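Local atomic coordinates of type II restriction enzyme SfiI (PDB entry 2EZV), a protein that recognises the interrupted DNA sequence 5'-GGCCN(5)GGCC-3' as a tetramer and cuts both strands within it, leaving 5'-phosphate ends. Residues M143-S146 against G150-P153; R72-F77 against V96-A101. All coordinates share one frame; numbering follows the deposited sequence.

Contact 1 (M143-S146 against G150-P153); sequences MLQS and GVLP
Met143 reaches across to Val151 and Pro153 in a β hairpin whose antiparallel strands, 141-145 and 151-167, are joined by a short turn. A bend at chi2 (-61°) carries the end of the methionine over the partner strand: SD lies 3.7 Å from Pro153 CB, and CE is 3.8 Å from Val151 CG2. Met143 and Pro153 form a non-hydrogen-bonded pair, so the missing N-H of the proline costs no bond between these two strands.

Leu144 comes next and faces Leu152 as the hydrogen-bonded pair. Leu144 N donates to Leu152 O at 2.9 Å, and Leu152 N returns a bond to Leu144 O at 2.8 Å. Leu144 O also takes a CA-H...O contact from Val151 CA, 3.2 Å away. The two leucine side chains occupy the sheet face opposite Met143 and Val151; both rest on Pro94 of strand 93-104, while Leu265 of the second subunit packs on Leu152.

At Gln145 the side chain bends at chi2 (61°) and runs along its own strand end. Its NE2 donates to Ser146 O, 2.9 Å away, on a lone pair and with the oxygen close to the amide plane, and makes a weak hydrogen bond to Asp149 O in the turn.

Ser146 closes the hairpin with two donors on one acceptor. It points its CB toward the other segment, and its OG and backbone N both bond to Gly150 O, at 2.8 Å from OG and 3.1 Å from N.

Contact 2 (R72-F77 against V96-A101); sequences RRFAGF and VLLVDA. With CA (calcium ion), chain F.
Phe74 presents the edge of its ring to Val96 and Leu98, packing the loop that precedes strand 80-86 against strand 93-104. That strand belongs to the central sheet of a PD-(D/E)XK nuclease fold, and the 96-101 segment runs straight into its metal site.

The direct contact is wholly apolar, with no hydrogen bond between the two segments. With chi1 at 63°, Phe74 CG sits between its backbone N and carbonyl carbon, which brings the CE2 and CZ edge of the ring to the strand. Its CE2 comes within 3.7 Å of Val96 CG1, and CZ lies 3.8 Å from that same methyl. Leu98 CD1 adds a looser touch on CZ, 4.1 Å away. Both methyls lie near the plane of the ring, while the side chains of Leu98 and Phe74 cross at about a right angle. Leu142, Lys81 and Val83 also touch the phenylalanine, and Leu142 packs on Val96 as well.

The loop also makes polar bonds to partners outside the two segments. The third subunit receives Arg73 in a salt bridge to its Glu34; its Tyr60 hydroxyl bonds to Phe74 O, and its Asp56 carboxylate to Gly76 N. Phe77 packs on a phosphate of the bound DNA.

Metal binding is the third kind of interaction. Val96, Leu98 and Asp100, every second residue, lie on the same side of the strand, so the row that begins with aliphatic packing ends in a carboxylate. Asp100 and Ala101 probably supply the (D/E)X of the motif, consistent with their place in the metal site, and Asp79 completes the protein's share of it. The calcium ion is bound by Asp100 OD1 at 2.6 Å and by Ala101 O at 2.8 Å.

How the contacts relate
Both contacts reach the same sheet, in which strands 93-104 and 151-167 are parallel neighbours, but they differ in depth and chemistry. Contact 1 lies far from the chain's centre, only partly buried, at one end of the sheet; local in sequence, it is tied mainly by backbone bonds. Contact 2 is buried nearer the centre, brings a loop onto a core strand by hydrocarbon packing alone, and reaches the calcium ion and the DNA, whereas the nearest atom of contact 1 is about 23 Å from the bound DNA. Different neighbouring subunits approach them. Arg72 bridges the pair, its NH1 giving a weak hydrogen bond to Met143 O and packing against Leu144 CD2.

Contact 1 (M143-S146 against G150-P153)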
loop_
_atom_site.group_PDB
_atom_site.type_symbol
_atom_site.label_atom_id
_atom_site.label_comp_id
_atom_site.label_asym_id
_atom_site.label_seq_id
_atom_site.Cartn_x
_atom_site.Cartn_y
_atom_site.Cartn_z
ATOM N N MET D 143 19.811 -12.640 -8.273
ATOM C CA MET D 143 19.790 -12.185 -9.652
ATOM C C MET D 143 18.372 -11.919 -10.133
ATOM O O MET D 143 17.485 -12.761 -9.988
ATOM C CB MET D 143 20.479 -13.213 -10.558
ATOM C CG MET D 143 21.979 -13.326 -10.322
ATOM S SD MET D 143 22.840 -11.765 -10.652
ATOM C CE MET D 143 24.417 -12.359 -11.237
ATOM N N LEU D 144 18.166 -10.734 -10.694
ATOM C CA LEU D 144 16.863 -10.331 -11.213
ATOM C C LEU D 144 16.955 -10.294 -12.736
ATOM O O LEU D 144 17.997 -9.947 -13.291
ATOM C CB LEU D 144 16.487 -8.939 -10.687
ATOM C CG LEU D 144 16.490 -8.706 -9.172
ATOM C CD1 LEU D 144 16.155 -7.248 -8.877
ATOM C CD2 LEU D 144 15.490 -9.625 -8.508
ATOM N N GLN D 145 15.867 -10.646 -13.410
ATOM C CA GLN D 145 15.847 -10.657 -14.867
ATOM C C GLN D 145 15.368 -9.331 -15.440
ATOM O O GLN D 145 14.193 -8.982 -15.309
ATOM C CB GLN D 145 14.932 -11.772 -15.378
ATOM C CG GLN D 145 14.849 -11.843 -16.896
ATOM C CD GLN D 145 16.194 -12.120 -17.528
ATOM O OE1 GLN D 145 16.833 -13.120 -17.214
ATOM N NE2 GLN D 145 16.639 -11.237 -18.415
ATOM N N SER D 146 16.273 -8.596 -16.079
ATOM C CA SER D 146 15.905 -7.319 -16.675
ATOM C C SER D 146 15.108 -7.615 -17.929
ATOM O O SER D 146 15.173 -8.718 -18.466
ATOM C CB SER D 146 17.149 -6.501 -17.042
ATOM O OG SER D 146 17.787 -7.009 -18.199
ATOM N N GLY D 150 20.356 -8.892 -19.539
ATOM C CA GLY D 150 20.536 -10.109 -18.786
ATOM C C GLY D 150 20.143 -9.902 -17.341
ATOM O O GLY D 150 19.185 -9.191 -17.039
ATOM N N VAL D 151 20.898 -10.514 -16.443
ATOM C CA VAL D 151 20.602 -10.419 -15.029
ATOM C C VAL D 151 21.198 -9.193 -14.353
ATOM O O VAL D 151 22.221 -8.659 -14.778
ATOM C CB VAL D 151 21.079 -11.691 -14.303
ATOM C CG1 VAL D 151 20.299 -12.879 -14.813
ATOM C CG2 VAL D 151 22.573 -11.905 -14.538
ATOM N N LEU D 152 20.526 -8.758 -13.293
ATOM C CA LEU D 152 20.935 -7.609 -12.493
ATOM C C LEU D 152 20.921 -8.067 -11.040
ATOM O O LEU D 152 19.879 -8.416 -10.508
ATOM C CB LEU D 152 19.939 -6.467 -12.679
ATOM C CG LEU D 152 20.129 -5.239 -11.792
ATOM C CD1 LEU D 152 21.433 -4.547 -12.156
ATOM C CD2 LEU D 152 18.955 -4.292 -11.979
ATOM N N PRO D 153 22.079 -8.064 -10.374
ATOM C CA PRO D 153 22.128 -8.500 -8.976
ATOM C C PRO D 153 21.482 -7.551 -7.966
ATOM O O PRO D 153 21.760 -6.349 -7.961
ATOM C CB PRO D 153 23.623 -8.668 -8.728
ATOM C CG PRO D 153 24.209 -7.568 -9.574
ATOM C CD PRO D 153 23.411 -7.654 -10.856
#

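Contact 2 (R72-F77 against V96-A101)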
loop_
_atom_site.group_PDB
_atom_site.type_symbol
_atom_site.label_atom_id
_atom_site.label_comp_id
_atom_site.label_asym_id
_atom_site.label_seq_id
_atom_site.Cartn_x
_atom_site.Cartn_y
_atom_site.Cartn_z
ATOM N N ARG D 72 9.383 -9.345 -7.285
ATOM C CA ARG D 72 10.103 -10.590 -7.081
ATOM C C ARG D 72 9.977 -11.005 -5.620
ATOM O O ARG D 72 10.216 -10.205 -4.710
ATOM C CB ARG D 72 11.582 -10.409 -7.444
ATOM C CG ARG D 72 12.151 -11.518 -8.312
ATOM C CD ARG D 72 11.939 -12.879 -7.679
ATOM N NE ARG D 72 12.745 -13.940 -8.277
ATOM C CZ ARG D 72 14.061 -13.878 -8.453
ATOM N NH1 ARG D 72 14.738 -12.797 -8.097
ATOM N NH2 ARG D 72 14.714 -14.922 -8.937
ATOM N N ARG D 73 9.603 -12.258 -5.400
ATOM C CA ARG D 73 9.431 -12.775 -4.048
ATOM C C ARG D 73 10.048 -14.160 -3.934
ATOM O O ARG D 73 10.198 -14.864 -4.932
ATOM C CB ARG D 73 7.943 -12.883 -3.713
ATOM C CG ARG D 73 7.153 -11.614 -3.935
ATOM C CD ARG D 73 5.684 -11.924 -4.148
ATOM N NE ARG D 73 5.193 -11.404 -5.420
ATOM C CZ ARG D 73 5.721 -11.709 -6.600
ATOM N NH1 ARG D 73 6.757 -12.530 -6.659
ATOM N NH2 ARG D 73 5.216 -11.211 -7.719
ATOM N N PHE D 74 10.406 -14.544 -2.712
ATOM C CA PHE D 74 10.963 -15.870 -2.460
ATOM C C PHE D 74 10.585 -16.316 -1.047
ATOM O O PHE D 74 10.332 -15.485 -0.171
ATOM C CB PHE D 74 12.490 -15.856 -2.637
ATOM C CG PHE D 74 13.210 -14.968 -1.659
ATOM C CD1 PHE D 74 13.532 -15.431 -0.387
ATOM C CD2 PHE D 74 13.549 -13.665 -2.003
ATOM C CE1 PHE D 74 14.178 -14.611 0.529
ATOM C CE2 PHE D 74 14.193 -12.838 -1.094
ATOM C CZ PHE D 74 14.510 -13.313 0.179
ATOM N N ALA D 75 10.535 -17.625 -0.833
ATOM C CA ALA D 75 10.205 -18.168 0.480
ATOM C C ALA D 75 11.499 -18.594 1.172
ATOM O O ALA D 75 12.469 -18.968 0.517
ATOM C CB ALA D 75 9.270 -19.349 0.328
ATOM N N GLY D 76 11.512 -18.530 2.498
ATOM C CA GLY D 76 12.706 -18.894 3.246
ATOM C C GLY D 76 12.476 -18.651 4.723
ATOM O O GLY D 76 11.498 -17.997 5.092
ATOM N N PHE D 77 13.366 -19.154 5.575
ATOM C CA PHE D 77 13.183 -18.991 7.018
ATOM C C PHE D 77 13.401 -17.594 7.580
ATOM O O PHE D 77 13.036 -17.320 8.731
ATOM C CB PHE D 77 14.044 -19.993 7.786
ATOM C CG PHE D 77 13.687 -21.421 7.507
ATOM C CD1 PHE D 77 14.184 -22.066 6.381
ATOM C CD2 PHE D 77 12.833 -22.116 8.359
ATOM C CE1 PHE D 77 13.839 -23.387 6.105
ATOM C CE2 PHE D 77 12.478 -23.434 8.095
ATOM C CZ PHE D 77 12.982 -24.074 6.966
ATOM N N VAL D 96 17.777 -6.776 -1.653
ATOM C CA VAL D 96 16.995 -7.805 -0.980
ATOM C C VAL D 96 17.158 -7.508 0.510
ATOM O O VAL D 96 18.185 -7.834 1.102
ATOM C CB VAL D 96 17.532 -9.222 -1.261
ATOM C CG1 VAL D 96 16.713 -10.238 -0.488
ATOM C CG2 VAL D 96 17.465 -9.538 -2.744
ATOM N N LEU D 97 16.170 -6.860 1.117
ATOM C CA LEU D 97 16.270 -6.550 2.544
ATOM C C LEU D 97 15.959 -7.795 3.350
ATOM O O LEU D 97 14.902 -8.403 3.175
ATOM C CB LEU D 97 15.300 -5.430 2.951
ATOM C CG LEU D 97 15.244 -5.139 4.462
ATOM C CD1 LEU D 97 16.654 -4.900 4.994
ATOM C CD2 LEU D 97 14.375 -3.918 4.741
ATOM N N LEU D 98 16.888 -8.170 4.224
ATOM C CA LEU D 98 16.736 -9.346 5.085
ATOM C C LEU D 98 16.879 -8.935 6.540
ATOM O O LEU D 98 17.912 -8.397 6.936
ATOM C CB LEU D 98 17.823 -10.384 4.774
ATOM C CG LEU D 98 17.682 -11.426 3.661
ATOM C CD1 LEU D 98 16.768 -10.932 2.573
ATOM C CD2 LEU D 98 19.067 -11.758 3.114
ATOM N N VAL D 99 15.848 -9.156 7.342
ATOM C CA VAL D 99 15.979 -8.823 8.745
ATOM C C VAL D 99 15.414 -9.959 9.566
ATOM O O VAL D 99 14.423 -10.595 9.204
ATOM C CB VAL D 99 15.317 -7.449 9.113
ATOM C CG1 VAL D 99 14.748 -6.792 7.885
ATOM C CG2 VAL D 99 14.287 -7.625 10.197
ATOM N N ASP D 100 16.077 -10.228 10.676
ATOM C CA ASP D 100 15.668 -11.315 11.526
ATOM C C ASP D 100 15.395 -10.831 12.927
ATOM O O ASP D 100 16.193 -10.087 13.496
ATOM C CB ASP D 100 16.756 -12.375 11.532
ATOM C CG ASP D 100 16.228 -13.727 11.906
ATOM O OD1 ASP D 100 16.462 -14.154 13.062
ATOM O OD2 ASP D 100 15.562 -14.349 11.037
ATOM N N ALA D 101 14.263 -11.258 13.476
ATOM C CA ALA D 101 13.864 -10.871 14.822
ATOM C C ALA D 101 14.291 -11.923 15.853
ATOM O O ALA D 101 14.189 -13.128 15.609
ATOM C CB ALA D 101 12.350 -10.662 14.870
HETATM CA CA CA F . 14.303 -15.285 13.859
#